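Local structure of dipeptide Epimerase (Enterococcus faecalis V583, 3JVA) at residues 227-230 with 231-235; 269-272 with 273-277. The protein belongs to the mandelate racemase/muconate lactonizing enzyme family of the enolase superfamily, as a dipeptide epimerase whose barrel domain holds a magnesium ion. All coordinates share one frame; numbering follows the deposited sequence.

Contact 1: 227-230 with 231-235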
loop_
_atom_site.group_PDB
_atom_site.type_symbol
_atom_site.label_atom_id
_atom_site.label_comp_id
_atom_site.label_asym_id
_atom_site.label_seq_id
_atom_site.Cartn_x
_atom_site.Cartn_y
_atom_site.Cartn_z
ATOM N N LYS B 227 -7.771 -9.376 -13.324
ATOM C CA LYS B 227 -7.400 -9.850 -11.997
ATOM C C LYS B 227 -8.666 -10.177 -11.194
ATOM O O LYS B 227 -8.719 -11.169 -10.470
ATOM C CB LYS B 227 -6.589 -8.757 -11.286
ATOM C CG LYS B 227 -6.356 -8.949 -9.794
ATOM C CD LYS B 227 -5.407 -10.083 -9.494
ATOM C CE LYS B 227 -4.736 -9.881 -8.140
ATOM N NZ LYS B 227 -5.720 -9.695 -7.037
ATOM N N TYR B 228 -9.684 -9.333 -11.339
ATOM C CA TYR B 228 -10.953 -9.522 -10.641
ATOM C C TYR B 228 -11.576 -10.856 -11.044
ATOM O O TYR B 228 -11.983 -11.643 -10.196
ATOM C CB TYR B 228 -11.917 -8.380 -10.986
ATOM C CG TYR B 228 -13.304 -8.554 -10.397
ATOM C CD1 TYR B 228 -13.539 -8.341 -9.039
ATOM C CD2 TYR B 228 -14.376 -8.945 -11.200
ATOM C CE1 TYR B 228 -14.817 -8.515 -8.491
ATOM C CE2 TYR B 228 -15.659 -9.121 -10.660
ATOM C CZ TYR B 228 -15.869 -8.902 -9.307
ATOM O OH TYR B 228 -17.130 -9.059 -8.768
ATOM N N VAL B 229 -11.651 -11.107 -12.346
ATOM C CA VAL B 229 -12.225 -12.358 -12.829
ATOM C C VAL B 229 -11.478 -13.558 -12.257
ATOM O O VAL B 229 -12.078 -14.466 -11.685
ATOM C CB VAL B 229 -12.177 -12.433 -14.365
ATOM C CG1 VAL B 229 -12.760 -13.758 -14.839
ATOM C CG2 VAL B 229 -12.948 -11.273 -14.958
ATOM N N THR B 230 -10.160 -13.554 -12.405
ATOM C CA THR B 230 -9.342 -14.644 -11.903
ATOM C C THR B 230 -9.622 -14.941 -10.434
ATOM O O THR B 230 -9.740 -16.101 -10.034
ATOM C CB THR B 230 -7.853 -14.313 -12.072
ATOM O OG1 THR B 230 -7.575 -14.128 -13.464
ATOM C CG2 THR B 230 -6.982 -15.433 -11.514
ATOM N N SER B 231 -9.744 -13.884 -9.640
ATOM C CA SER B 231 -9.978 -14.021 -8.209
ATOM C C SER B 231 -11.414 -14.378 -7.829
ATOM O O SER B 231 -11.670 -14.755 -6.689
ATOM C CB SER B 231 -9.584 -12.726 -7.497
ATOM O OG SER B 231 -10.504 -11.685 -7.789
ATOM N N GLN B 232 -12.347 -14.267 -8.769
ATOM C CA GLN B 232 -13.743 -14.564 -8.454
ATOM C C GLN B 232 -14.274 -15.908 -8.936
ATOM O O GLN B 232 -15.315 -16.368 -8.457
ATOM C CB GLN B 232 -14.648 -13.453 -8.992
ATOM C CG GLN B 232 -14.428 -12.097 -8.342
ATOM C CD GLN B 232 -14.649 -12.130 -6.844
ATOM O OE1 GLN B 232 -15.629 -12.704 -6.363
ATOM N NE2 GLN B 232 -13.742 -11.508 -6.096
ATOM N N VAL B 233 -13.584 -16.542 -9.877
ATOM C CA VAL B 233 -14.047 -17.830 -10.386
ATOM C C VAL B 233 -13.045 -18.945 -10.128
ATOM O O VAL B 233 -11.839 -18.700 -10.035
ATOM C CB VAL B 233 -14.326 -17.768 -11.905
ATOM C CG1 VAL B 233 -15.247 -16.597 -12.220
ATOM C CG2 VAL B 233 -13.016 -17.641 -12.675
ATOM N N ASN B 234 -13.549 -20.171 -10.013
ATOM C CA ASN B 234 -12.685 -21.325 -9.789
ATOM C C ASN B 234 -11.986 -21.735 -11.085
ATOM O O ASN B 234 -10.902 -22.319 -11.058
ATOM C CB ASN B 234 -13.496 -22.516 -9.266
ATOM C CG ASN B 234 -13.992 -22.306 -7.851
ATOM O OD1 ASN B 234 -13.255 -21.824 -6.990
ATOM N ND2 ASN B 234 -15.242 -22.679 -7.598
ATOM N N THR B 235 -12.612 -21.427 -12.215
ATOM C CA THR B 235 -12.050 -21.790 -13.511
ATOM C C THR B 235 -10.716 -21.105 -13.773
ATOM O O THR B 235 -10.546 -19.921 -13.477
ATOM C CB THR B 235 -13.021 -21.436 -14.658
ATOM O OG1 THR B 235 -14.234 -22.187 -14.507
ATOM C CG2 THR B 235 -12.401 -21.768 -16.004
#
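One face of the Tyr228 ring is covered by the aliphatic part of Gln232, one helical turn further on: CG of Gln232 stands 3.7 Å from the centroid of the Tyr228 ring, a CH-pi contact over the face but shifted toward the rim. The carboxamide of Gln232 is turned only 21° from the plane of that ring and lies over its CE1 side, with NE2 of Gln232 4.0 Å from CE1 of Tyr228. The bend at chi2 of Gln232 (-59°) folds the amide back over the tyrosine. Val200 of helix 196-206 touches both side chains, and at the far end of the ring Tyr228 OH is hydrogen-bonded to Asn234 ND2 of the third subunit. This is the last turn of helix 223-232, the helix of a beta-alpha-beta unit in the enolase-type barrel that leads from strand 213-215 into strand 236-239. Lys227 O receives Ser231 N in a regular bond of 3.0 Å. Ser231 folds its hydroxyl back against the helix (chi1 71°), which lets OG give its hydrogen to Tyr228 O at 2.8 Å. Val229 O accepts two amides: Val233 N, at 3.1 Å, arrives almost straight along the C=O direction, whereas Gln232 N, at 2.9 Å, sits well above the carbonyl plane. Val233 is the first residue to leave helical backbone angles; its CG2 lies 4.5 Å from Val229 CG1, a loose apolar contact on the buried side. Nearby, Thr230 OG1 is held by hydrogen bonds to Leu226 O and Thr257 O, while Thr230 O and Thr235 O each accept a hydrogen bond from Lys197 NZ of the second subunit.

Contact 2: 269-272 with 273-277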
loop_
_atom_site.group_PDB
_atom_site.type_symbol
_atom_site.label_atom_id
_atom_site.label_comp_id
_atom_site.label_asym_id
_atom_site.label_seq_id
_atom_site.Cartn_x
_atom_site.Cartn_y
_atom_site.Cartn_z
ATOM N N GLY B 269 7.556 -11.483 -30.889
ATOM C CA GLY B 269 8.711 -11.238 -31.733
ATOM C C GLY B 269 9.735 -12.356 -31.773
ATOM O O GLY B 269 10.924 -12.101 -31.980
ATOM N N GLY B 270 9.289 -13.590 -31.564
ATOM C CA GLY B 270 10.211 -14.706 -31.647
ATOM C C GLY B 270 10.540 -15.518 -30.417
ATOM O O GLY B 270 10.110 -15.212 -29.308
ATOM N N ILE B 271 11.328 -16.568 -30.641
ATOM C CA ILE B 271 11.737 -17.483 -29.587
ATOM C C ILE B 271 12.530 -16.792 -28.488
ATOM O O ILE B 271 12.336 -17.074 -27.306
ATOM C CB ILE B 271 12.568 -18.652 -30.184
ATOM C CG1 ILE B 271 11.654 -19.525 -31.054
ATOM C CG2 ILE B 271 13.208 -19.485 -29.073
ATOM C CD1 ILE B 271 12.391 -20.525 -31.933
ATOM N N HIS B 272 13.417 -15.879 -28.870
ATOM C CA HIS B 272 14.236 -15.168 -27.887
ATOM C C HIS B 272 13.392 -14.502 -26.792
ATOM O O HIS B 272 13.715 -14.595 -25.599
ATOM C CB HIS B 272 15.089 -14.115 -28.605
ATOM C CG HIS B 272 16.079 -13.423 -27.720
ATOM N ND1 HIS B 272 17.286 -13.987 -27.363
ATOM C CD2 HIS B 272 16.050 -12.199 -27.141
ATOM C CE1 HIS B 272 17.960 -13.138 -26.607
ATOM N NE2 HIS B 272 17.233 -12.046 -26.458
ATOM N N GLU B 273 12.316 -13.837 -27.196
ATOM C CA GLU B 273 11.435 -13.157 -26.255
ATOM C C GLU B 273 10.507 -14.158 -25.561
ATOM O O GLU B 273 10.203 -14.014 -24.377
ATOM C CB GLU B 273 10.605 -12.094 -26.987
ATOM C CG GLU B 273 9.780 -11.189 -26.071
ATOM C CD GLU B 273 10.616 -10.140 -25.348
ATOM O OE1 GLU B 273 11.831 -10.018 -25.637
ATOM O OE2 GLU B 273 10.051 -9.428 -24.495
ATOM N N ALA B 274 10.072 -15.175 -26.296
ATOM C CA ALA B 274 9.195 -16.197 -25.722
ATOM C C ALA B 274 9.892 -16.880 -24.539
ATOM O O ALA B 274 9.261 -17.214 -23.535
ATOM C CB ALA B 274 8.828 -17.227 -26.786
ATOM N N LEU B 275 11.194 -17.098 -24.657
ATOM C CA LEU B 275 11.934 -17.725 -23.572
ATOM C C LEU B 275 11.883 -16.859 -22.315
ATOM O O LEU B 275 11.735 -17.375 -21.207
ATOM C CB LEU B 275 13.387 -17.970 -23.988
ATOM C CG LEU B 275 13.581 -19.168 -24.920
ATOM C CD1 LEU B 275 14.989 -19.123 -25.517
ATOM C CD2 LEU B 275 13.345 -20.464 -24.154
ATOM N N LYS B 276 11.992 -15.544 -22.489
ATOM C CA LYS B 276 11.944 -14.622 -21.355
ATOM C C LYS B 276 10.586 -14.707 -20.678
ATOM O O LYS B 276 10.488 -14.762 -19.451
ATOM C CB LYS B 276 12.168 -13.183 -21.816
ATOM C CG LYS B 276 13.545 -12.899 -22.394
ATOM C CD LYS B 276 13.630 -11.441 -22.794
ATOM C CE LYS B 276 14.947 -11.101 -23.460
ATOM N NZ LYS B 276 14.908 -9.699 -23.967
ATOM N N ILE B 277 9.532 -14.694 -21.487
ATOM C CA ILE B 277 8.184 -14.779 -20.943
ATOM C C ILE B 277 8.023 -16.045 -20.108
ATOM O O ILE B 277 7.552 -15.996 -18.973
ATOM C CB ILE B 277 7.117 -14.779 -22.067
ATOM C CG1 ILE B 277 7.109 -13.417 -22.773
ATOM C CG2 ILE B 277 5.737 -15.079 -21.470
ATOM C CD1 ILE B 277 6.291 -13.376 -24.061
#
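Ile271 and Leu275 lie side by side and point the same way on the first turn of helix 271-284, in the barrel domain of this enolase-superfamily protein, with CG2 of Ile271 4.0 Å from CD1 of Leu275. Gly270 is the N-cap residue; its carbonyl O takes Ala274 N at 3.0 Å, in the carbonyl plane, and also a weak, bent bond from Glu273 N. One residue on, Ile271 O receives Leu275 N at 2.9 Å. Both Gly269 and Gly270 have positive phi (86° and 114°), backbone angles that suit glycine and let the chain turn sharply out of helix 265-268. On the close-packed side the methyl of Ala274 lies against the backbone oxygens of Gly270 and Ile271, its CB 3.5 Å from Gly270 O, and faces Leu265 and Cys268 of the preceding helix. The buried imidazole of His272 belongs to this packed part too: swung out with CG anti to the backbone N (chi1 -174°), it stacks on the ring of His85, and the extended Lys276 chain crosses it at a slant.

The looser side is that of Glu273 and Lys276, both partly exposed. Glu273, bent at chi2 (75°), directs its carboxylate two ways: OE2 accepts a hydrogen bond from Ala246 N, and OE1 faces the lysine. Beyond, Lys276 packs on Gln279 of the fourth subunit and forms a long, weak ion pair with Glu282 of that subunit. Within the turn the opposite charges are joined by a stretched salt bridge, Lys276 NZ standing 3.5 Å from Glu273 OE1.

In the fold
Both contacts lie at helix ends in the enolase-type barrel domain, but at opposite ones: 227-235 closes helix 223-232, whereas 269-277 opens helix 271-284. Their centres lie 27 Å apart and their nearest atoms about 16 Å, so they do not touch. Contact 1 is peripheral, 24 Å from the centre of the chain; an aromatic-aliphatic contact and extra donors at the terminal carbonyls mark it, and two other subunits bond to it. Contact 2, 12 Å from the centre, is more buried. It combines glycine-permitted backbone with apolar packing and a charged pair, and meets helix 81-91, with one neighbouring subunit reaching its lysine.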